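Local coordinates for protein 3-methylornithine synthase (Methanosarcina barkeri, PDB 3T7V) that isomerises L-lysine to (3R)-3-methyl-D-ornithine by a radical mechanism, using S-adenosylmethionine and a [4Fe-4S] cluster, in the biosynthesis of pyrrolysine, at residues E130-V135 and K161-L166; T154-R159 and R194-Q199. One frame throughout, in Å; residues are numbered along the deposited sequence.

Contact 1: E130-V135 and K161-L166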
loop_
_atom_site.group_PDB
_atom_site.type_symbol
_atom_site.label_atom_id
_atom_site.label_comp_id
_atom_site.label_asym_id
_atom_site.label_seq_id
_atom_site.Cartn_x
_atom_site.Cartn_y
_atom_site.Cartn_z
ATOM N N GLU A 130 -1.211 -11.706 19.917
ATOM C CA GLU A 130 -1.482 -10.903 21.120
ATOM C C GLU A 130 -1.313 -9.427 20.797
ATOM O O GLU A 130 -2.046 -8.571 21.333
ATOM C CB GLU A 130 -0.498 -11.345 22.262
ATOM C CG GLU A 130 -0.710 -10.634 23.626
ATOM C CD GLU A 130 -0.008 -11.347 24.799
ATOM O OE1 GLU A 130 0.038 -10.756 25.908
ATOM O OE2 GLU A 130 0.486 -12.492 24.622
ATOM N N LEU A 131 -0.338 -9.116 19.942
ATOM C CA LEU A 131 -0.166 -7.701 19.507
ATOM C C LEU A 131 -1.452 -7.219 18.768
ATOM O O LEU A 131 -1.984 -6.093 19.038
ATOM C CB LEU A 131 1.103 -7.517 18.614
ATOM C CG LEU A 131 1.403 -6.083 18.198
ATOM C CD1 LEU A 131 2.891 -6.140 17.755
ATOM C CD2 LEU A 131 0.533 -5.709 17.062
ATOM N N VAL A 132 -1.981 -7.986 17.849
ATOM C CA VAL A 132 -3.222 -7.541 17.219
ATOM C C VAL A 132 -4.367 -7.376 18.221
ATOM O O VAL A 132 -5.092 -6.363 18.160
ATOM C CB VAL A 132 -3.631 -8.599 16.136
ATOM C CG1 VAL A 132 -5.006 -8.266 15.528
ATOM C CG2 VAL A 132 -2.580 -8.641 15.005
ATOM N N GLN A 133 -4.471 -8.291 19.186
ATOM C CA GLN A 133 -5.538 -8.199 20.191
ATOM C C GLN A 133 -5.378 -6.894 20.970
ATOM O O GLN A 133 -6.363 -6.197 21.207
ATOM C CB GLN A 133 -5.434 -9.393 21.128
ATOM C CG GLN A 133 -6.484 -9.326 22.270
ATOM C CD GLN A 133 -6.384 -10.478 23.239
ATOM O OE1 GLN A 133 -5.749 -11.457 22.976
ATOM N NE2 GLN A 133 -6.956 -10.320 24.412
ATOM N N ILE A 134 -4.173 -6.536 21.402
ATOM C CA ILE A 134 -3.957 -5.322 22.192
ATOM C C ILE A 134 -4.270 -4.115 21.411
ATOM O O ILE A 134 -4.946 -3.194 21.926
ATOM C CB ILE A 134 -2.514 -5.290 22.787
ATOM C CG1 ILE A 134 -2.413 -6.346 23.895
ATOM C CG2 ILE A 134 -2.170 -3.897 23.307
ATOM C CD1 ILE A 134 -1.006 -6.694 24.266
ATOM N N VAL A 135 -3.789 -4.036 20.166
ATOM C CA VAL A 135 -4.133 -2.867 19.376
ATOM C C VAL A 135 -5.651 -2.749 19.107
ATOM O O VAL A 135 -6.227 -1.647 19.146
ATOM C CB VAL A 135 -3.354 -2.897 18.020
ATOM C CG1 VAL A 135 -3.816 -1.725 17.127
ATOM C CG2 VAL A 135 -1.819 -2.821 18.323
ATOM N N LYS A 161 -8.990 -12.053 16.456
ATOM C CA LYS A 161 -8.649 -10.925 17.327
ATOM C C LYS A 161 -8.982 -9.535 16.769
ATOM O O LYS A 161 -8.785 -8.559 17.435
ATOM C CB LYS A 161 -7.171 -10.914 17.761
ATOM C CG LYS A 161 -6.759 -12.160 18.515
ATOM C CD LYS A 161 -7.588 -12.371 19.765
ATOM C CE LYS A 161 -6.801 -13.314 20.690
ATOM N NZ LYS A 161 -7.554 -13.605 21.919
ATOM N N GLY A 162 -9.402 -9.487 15.502
ATOM C CA GLY A 162 -9.947 -8.242 14.906
ATOM C C GLY A 162 -9.167 -7.695 13.733
ATOM O O GLY A 162 -9.469 -6.594 13.257
ATOM N N ALA A 163 -8.259 -8.462 13.166
ATOM C CA ALA A 163 -7.649 -7.989 11.925
ATOM C C ALA A 163 -8.680 -7.995 10.770
ATOM O O ALA A 163 -9.429 -8.942 10.600
ATOM C CB ALA A 163 -6.437 -8.869 11.583
ATOM N N ASN A 164 -8.733 -6.891 10.027
ATOM C CA ASN A 164 -9.683 -6.735 8.948
ATOM C C ASN A 164 -9.075 -6.845 7.542
ATOM O O ASN A 164 -9.815 -7.257 6.624
ATOM C CB ASN A 164 -10.323 -5.334 9.032
ATOM C CG ASN A 164 -11.142 -5.182 10.276
ATOM O OD1 ASN A 164 -12.301 -5.670 10.329
ATOM N ND2 ASN A 164 -10.548 -4.644 11.267
ATOM N N PHE A 165 -7.864 -6.371 7.297
ATOM C CA PHE A 165 -7.228 -6.350 5.982
ATOM C C PHE A 165 -5.913 -7.079 6.124
ATOM O O PHE A 165 -5.202 -6.961 7.136
ATOM C CB PHE A 165 -6.960 -4.849 5.617
ATOM C CG PHE A 165 -7.724 -4.322 4.476
ATOM C CD1 PHE A 165 -7.275 -4.646 3.156
ATOM C CD2 PHE A 165 -8.785 -3.475 4.651
ATOM C CE1 PHE A 165 -7.941 -4.112 2.057
ATOM C CE2 PHE A 165 -9.477 -2.939 3.546
ATOM C CZ PHE A 165 -9.037 -3.248 2.263
ATOM N N LEU A 166 -5.590 -7.807 5.099
ATOM C CA LEU A 166 -4.221 -8.350 4.929
ATOM C C LEU A 166 -3.574 -7.661 3.743
ATOM O O LEU A 166 -4.118 -7.712 2.628
ATOM C CB LEU A 166 -4.273 -9.854 4.653
ATOM C CG LEU A 166 -2.877 -10.462 4.300
ATOM C CD1 LEU A 166 -1.971 -10.380 5.501
ATOM C CD2 LEU A 166 -3.120 -11.878 3.862
#

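Contact 2: T154-R159 and R194-Q199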
loop_
_atom_site.group_PDB
_atom_site.type_symbol
_atom_site.label_atom_id
_atom_site.label_comp_id
_atom_site.label_asym_id
_atom_site.label_seq_id
_atom_site.Cartn_x
_atom_site.Cartn_y
_atom_site.Cartn_z
ATOM N N THR A 154 -1.858 -18.675 11.839
ATOM C CA THR A 154 -1.699 -17.363 12.474
ATOM C C THR A 154 -2.695 -16.387 11.821
ATOM O O THR A 154 -3.281 -15.558 12.536
ATOM C CB THR A 154 -0.300 -16.871 12.291
ATOM O OG1 THR A 154 0.553 -17.886 12.828
ATOM C CG2 THR A 154 -0.052 -15.560 13.083
ATOM N N LEU A 155 -2.877 -16.470 10.498
ATOM C CA LEU A 155 -3.857 -15.583 9.830
ATOM C C LEU A 155 -5.250 -15.759 10.453
ATOM O O LEU A 155 -6.018 -14.801 10.672
ATOM C CB LEU A 155 -3.900 -15.814 8.281
ATOM C CG LEU A 155 -2.624 -15.303 7.571
ATOM C CD1 LEU A 155 -2.789 -15.780 6.107
ATOM C CD2 LEU A 155 -2.514 -13.764 7.706
ATOM N N LEU A 156 -5.617 -17.024 10.693
ATOM C CA LEU A 156 -6.952 -17.315 11.242
ATOM C C LEU A 156 -7.076 -16.774 12.674
ATOM O O LEU A 156 -8.102 -16.116 13.009
ATOM C CB LEU A 156 -7.068 -18.857 11.136
ATOM C CG LEU A 156 -8.073 -19.639 11.795
ATOM C CD1 LEU A 156 -7.959 -21.049 11.139
ATOM C CD2 LEU A 156 -7.944 -19.621 13.294
ATOM N N LYS A 157 -6.019 -16.885 13.486
ATOM C CA LYS A 157 -6.081 -16.369 14.848
ATOM C C LYS A 157 -6.115 -14.832 14.874
ATOM O O LYS A 157 -6.825 -14.221 15.723
ATOM C CB LYS A 157 -4.933 -16.892 15.663
ATOM C CG LYS A 157 -5.103 -18.391 15.984
ATOM C CD LYS A 157 -3.795 -18.830 16.624
ATOM C CE LYS A 157 -4.007 -20.177 17.215
ATOM N NZ LYS A 157 -2.751 -20.935 16.937
ATOM N N ALA A 158 -5.366 -14.227 13.962
ATOM C CA ALA A 158 -5.384 -12.761 13.938
ATOM C C ALA A 158 -6.709 -12.186 13.484
ATOM O O ALA A 158 -7.115 -11.143 13.973
ATOM C CB ALA A 158 -4.251 -12.230 13.099
ATOM N N ARG A 159 -7.405 -12.908 12.604
ATOM C CA ARG A 159 -8.774 -12.541 12.177
ATOM C C ARG A 159 -9.714 -12.556 13.374
ATOM O O ARG A 159 -10.497 -11.627 13.611
ATOM C CB ARG A 159 -9.233 -13.458 11.065
ATOM C CG ARG A 159 -10.678 -13.150 10.607
ATOM C CD ARG A 159 -10.839 -11.783 9.989
ATOM N NE ARG A 159 -12.221 -11.589 9.612
ATOM C CZ ARG A 159 -12.713 -10.424 9.206
ATOM N NH1 ARG A 159 -11.912 -9.368 9.047
ATOM N NH2 ARG A 159 -13.974 -10.369 8.842
ATOM N N ARG A 194 -3.223 -14.882 0.353
ATOM C CA ARG A 194 -4.321 -13.919 0.190
ATOM C C ARG A 194 -5.634 -14.655 -0.015
ATOM O O ARG A 194 -6.648 -14.187 0.493
ATOM C CB ARG A 194 -4.007 -12.964 -0.961
ATOM C CG ARG A 194 -2.880 -11.975 -0.611
ATOM C CD ARG A 194 -2.803 -10.825 -1.665
ATOM N NE ARG A 194 -2.619 -11.335 -3.006
ATOM C CZ ARG A 194 -1.473 -11.654 -3.595
ATOM N NH1 ARG A 194 -1.626 -12.251 -4.797
ATOM N NH2 ARG A 194 -0.250 -11.352 -3.079
ATOM N N ARG A 195 -5.628 -15.778 -0.724
ATOM C CA ARG A 195 -6.855 -16.521 -0.917
ATOM C C ARG A 195 -7.385 -17.098 0.385
ATOM O O ARG A 195 -8.600 -17.013 0.680
ATOM C CB ARG A 195 -6.577 -17.648 -1.914
ATOM C CG ARG A 195 -6.480 -17.044 -3.318
ATOM C CD ARG A 195 -6.252 -18.065 -4.453
ATOM N NE ARG A 195 -7.091 -19.264 -4.203
ATOM C CZ ARG A 195 -6.672 -20.409 -3.629
ATOM N NH1 ARG A 195 -5.376 -20.561 -3.293
ATOM N NH2 ARG A 195 -7.506 -21.399 -3.455
ATOM N N PHE A 196 -6.473 -17.631 1.209
ATOM C CA PHE A 196 -6.860 -18.197 2.507
ATOM C C PHE A 196 -7.456 -17.072 3.379
ATOM O O PHE A 196 -8.456 -17.251 4.066
ATOM C CB PHE A 196 -5.654 -18.852 3.207
ATOM C CG PHE A 196 -6.022 -19.442 4.556
ATOM C CD1 PHE A 196 -6.604 -20.704 4.607
ATOM C CD2 PHE A 196 -5.852 -18.713 5.707
ATOM C CE1 PHE A 196 -6.974 -21.254 5.863
ATOM C CE2 PHE A 196 -6.211 -19.219 6.968
ATOM C CZ PHE A 196 -6.791 -20.487 7.022
ATOM N N ALA A 197 -6.783 -15.905 3.368
ATOM C CA ALA A 197 -7.259 -14.800 4.187
ATOM C C ALA A 197 -8.663 -14.376 3.729
ATOM O O ALA A 197 -9.548 -14.163 4.623
ATOM C CB ALA A 197 -6.278 -13.601 4.058
ATOM N N LYS A 198 -8.920 -14.292 2.405
ATOM C CA LYS A 198 -10.287 -13.885 1.930
ATOM C C LYS A 198 -11.300 -14.947 2.472
ATOM O O LYS A 198 -12.410 -14.597 2.899
ATOM C CB LYS A 198 -10.324 -13.836 0.428
ATOM C CG LYS A 198 -9.725 -12.563 -0.088
ATOM C CD LYS A 198 -10.857 -11.565 -0.427
ATOM C CE LYS A 198 -11.071 -11.470 -1.929
ATOM N NZ LYS A 198 -12.158 -10.504 -2.233
ATOM N N GLN A 199 -10.915 -16.235 2.499
ATOM C CA GLN A 199 -11.867 -17.249 3.005
ATOM C C GLN A 199 -12.196 -17.057 4.472
ATOM O O GLN A 199 -13.286 -17.458 4.963
ATOM C CB GLN A 199 -11.252 -18.641 2.793
ATOM C CG GLN A 199 -11.255 -18.988 1.330
ATOM C CD GLN A 199 -10.405 -20.184 0.972
ATOM O OE1 GLN A 199 -10.371 -20.595 -0.198
ATOM N NE2 GLN A 199 -9.791 -20.806 1.966
#

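Contact 1: E130-V135 and K161-L166
Lys161 lays its side chain across Gln133, the two chains running obliquely over each other, and this pair accounts for much of the buried surface. The bend in the lysine at chi2 (-59°) turns its far end toward the glutamine amide, the glutamine being itself extended beyond CG. The methylenes pack first, Lys161 CD lying 3.9 Å from Gln133 CB; at the end Lys161 NZ gives a weak hydrogen bond to Gln133 OE1 at 3.0 Å. The other half of the amide is occupied too, since Gln133 NE2 bonds to Glu137 one turn further along the helix. Long chains with polar ends suit this partly exposed margin. An alanine in place of Lys161 would probably leave Gln133 OE1 without this ammonium partner and bare the methylenes of the glutamine to water. The contact joins helix 126-139 to the turn between helix 152-160 and strand 163-167, within the beta/alpha barrel of the radical SAM core. Gly162 makes that turn with a positive phi of 118° in a Schellman motif, and a side chain there would press on the preceding carbonyl oxygen. Deeper in, Val132 points toward the turn; its CG1 sits 4.1 Å from Lys161 CB and 4.2 Å from Ala163 CB. The compact valine also touches Ile145 on strand 143-146, and the small Ala163 can pass close to the valine as the chain enters the sheet.

Contact 2: T154-R159 and R194-Q199
Phe196 reaches from helix 187-200 to Leu155 and Leu156 on helix 152-160, two neighbouring outer helices of the beta/alpha barrel with strand 163-167 beneath them. The phenylalanine has CG anti to its backbone N (chi1 180°), which extends the ring across the groove between the helices. The leucines meet adjacent ring atoms, CD2 and CE2, with different parts of themselves. Leu155 points toward the second helix and uses a branch end: its CD1 comes obliquely to Phe196 CD2 at 4.3 Å. Its CG lies beside the backbone N (chi1 -71°), and the other branch, CD2, turns to Leu166 of strand 163-167. A buried, branched residue fits there because it can fill two directions at once. Ala197, next to Phe196, is small enough for the helix backbones to come close, and its CA is 6.6 Å from that of Leu155. On the more open side, Leu156 also holds CG opposite its backbone N (chi1 166°), but the atom it brings nearest the ring is the base of its side chain. There Leu156 CB stands at the ring edge, near the ring plane, 4.3 Å from Phe196 CE2.

How the contacts relate
Helix 152-160 and strand 163-167 follow one another, so contact 1 and contact 2 share one alpha-beta connection and their centres lie 11 Å apart. Where they meet, Leu166 CD2 packs at 3.6 Å on Ala197 CB, while Ala163 N is 3.0 Å from Ala158 O, a probable hydrogen bond. This bond belongs to the Schellman end of helix 152-160, so the turn that contact 1 packs against helix 126-139 closes the helix used in contact 2. Both contacts are outer packing rather than ligand site: the Ala163 side chain is about 13 Å from the bound 5-amino-D-isoleucine, and that of Leu155 about 11 Å from S-adenosylmethionine. Strand 163-167 leads on to Tyr169, which binds (3R)-3-methyl-D-ornithine.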